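Local atomic coordinates of carbonic anhydrase (Sordaria macrospora, PDB entry 4O1K), a protein that catalyses the reversible hydration of carbon dioxide to bicarbonate and a proton, as a tetrameric, zinc-dependent beta-class carbonic anhydrase. Residues Q169-N172 with V173-A177. Sequence-based numbering, arbitrary orientation.
Sequences QCRN and VVKTA
Lys175 NZ donates to Asn172 OD1 at 3.0 Å, reaching the oxygen from a direction tilted 31° out of the amide plane, and the same ammonium forms a salt bridge with Asp139 of the second subunit. The lysine stretches out straight past CG and runs alongside the asparagine, with Lys175 CG 3.4 Å from Arg171 O. The other end of the Asn172 amide, ND2, bonds to the backbone O of Val84 and only weakly to Gln169 OE1. Arg171 NH1 lies 4.4 Å from Lys175 NZ, a like-charge approach probably eased by Glu168, which pairs with the guanidinium, and by a water in the guanidinium plane, 3.2 Å from Arg171 NH2, which also takes a weak bond from Lys175 NZ. With alanine here instead of Lys175, Asn172 OD1 would probably lose a donor and Asp139 of the second subunit its salt-bridge partner. Residues 169-174 belong to helix 154-174, where Val173 N to Gln169 O (3.0 Å) and Val174 N to Cys170 O are i to i+4 bonds. Thr176 sits at the N-cap of helix 177-186; chi1 68° turns OG1 back toward Val173 O, to which it donates at 2.8 Å, while its bond to Leu179 N is weak. Cys170, Val173 and Val174 pack on Ile191 of the central sheet.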
loop_
_atom_site.group_PDB
_atom_site.type_symbol
_atom_site.label_atom_id
_atom_site.label_comp_id
_atom_site.label_asym_id
_atom_site.label_seq_id
_atom_site.Cartn_x
_atom_site.Cartn_y
_atom_site.Cartn_z
ATOM N N GLN A 169 -3.680 17.323 4.100
ATOM C CA GLN A 169 -4.480 16.104 3.916
ATOM C C GLN A 169 -5.829 16.435 3.285
ATOM O O GLN A 169 -6.377 15.650 2.485
ATOM C CB GLN A 169 -4.646 15.286 5.214
ATOM C CG GLN A 169 -3.317 14.912 5.929
ATOM C CD GLN A 169 -2.233 14.402 4.993
ATOM O OE1 GLN A 169 -2.482 13.520 4.171
ATOM N NE2 GLN A 169 -1.017 14.957 5.116
ATOM N N CYS A 170 -6.367 17.609 3.613
ATOM C CA CYS A 170 -7.543 18.090 2.874
ATOM C C CYS A 170 -7.252 18.261 1.361
ATOM O O CYS A 170 -8.062 17.860 0.509
ATOM C CB CYS A 170 -7.997 19.421 3.431
ATOM S SG CYS A 170 -8.808 19.246 5.031
ATOM N N ARG A 171 -6.132 18.909 1.042
ATOM C CA ARG A 171 -5.720 19.004 -0.359
ATOM C C ARG A 171 -5.679 17.613 -0.990
ATOM O O ARG A 171 -6.159 17.432 -2.108
ATOM C CB ARG A 171 -4.351 19.692 -0.499
ATOM C CG ARG A 171 -4.357 21.194 -0.171
ATOM C CD ARG A 171 -3.018 21.839 -0.582
ATOM N NE ARG A 171 -2.777 21.726 -2.024
ATOM C CZ ARG A 171 -1.871 20.920 -2.579
ATOM N NH1 ARG A 171 -1.090 20.157 -1.818
ATOM N NH2 ARG A 171 -1.727 20.883 -3.900
ATOM N N ASN A 172 -5.092 16.627 -0.302
ATOM C CA ASN A 172 -5.050 15.259 -0.858
ATOM C C ASN A 172 -6.414 14.624 -1.064
ATOM O O ASN A 172 -6.579 13.806 -1.980
ATOM C CB ASN A 172 -4.195 14.330 0.008
ATOM C CG ASN A 172 -2.743 14.788 0.092
ATOM O OD1 ASN A 172 -2.290 15.601 -0.707
ATOM N ND2 ASN A 172 -2.025 14.279 1.082
ATOM N N VAL A 173 -7.393 14.968 -0.213
ATOM C CA VAL A 173 -8.763 14.486 -0.467
ATOM C C VAL A 173 -9.295 15.125 -1.751
ATOM O O VAL A 173 -9.910 14.437 -2.592
ATOM C CB VAL A 173 -9.738 14.822 0.687
ATOM C CG1 VAL A 173 -11.169 14.436 0.288
ATOM C CG2 VAL A 173 -9.363 14.059 1.926
ATOM N N VAL A 174 -9.010 16.410 -1.936
ATOM C CA VAL A 174 -9.519 17.097 -3.151
ATOM C C VAL A 174 -8.980 16.564 -4.485
ATOM O O VAL A 174 -9.641 16.669 -5.551
ATOM C CB VAL A 174 -9.320 18.611 -3.041
ATOM C CG1 VAL A 174 -9.787 19.357 -4.295
ATOM C CG2 VAL A 174 -10.090 19.122 -1.874
ATOM N N LYS A 175 -7.784 15.994 -4.442
ATOM C CA LYS A 175 -7.177 15.419 -5.647
ATOM C C LYS A 175 -7.914 14.202 -6.156
ATOM O O LYS A 175 -7.782 13.840 -7.340
ATOM C CB LYS A 175 -5.733 15.016 -5.367
ATOM C CG LYS A 175 -4.812 16.169 -4.954
ATOM C CD LYS A 175 -3.412 15.607 -4.551
ATOM C CE LYS A 175 -2.536 16.723 -3.962
ATOM N NZ LYS A 175 -1.230 16.141 -3.484
ATOM N N THR A 176 -8.687 13.548 -5.278
ATOM C CA THR A 176 -9.354 12.308 -5.689
ATOM C C THR A 176 -10.377 12.533 -6.774
ATOM O O THR A 176 -11.087 13.533 -6.764
ATOM C CB THR A 176 -9.966 11.513 -4.519
ATOM O OG1 THR A 176 -11.076 12.228 -3.942
ATOM C CG2 THR A 176 -8.910 11.275 -3.470
ATOM N N ALA A 177 -10.433 11.599 -7.726
ATOM C CA ALA A 177 -11.376 11.675 -8.837
ATOM C C ALA A 177 -12.814 11.653 -8.336
ATOM O O ALA A 177 -13.671 12.374 -8.860
ATOM C CB ALA A 177 -11.126 10.522 -9.843
HETATM O O HOH W 1 0.354 18.685 -4.923
#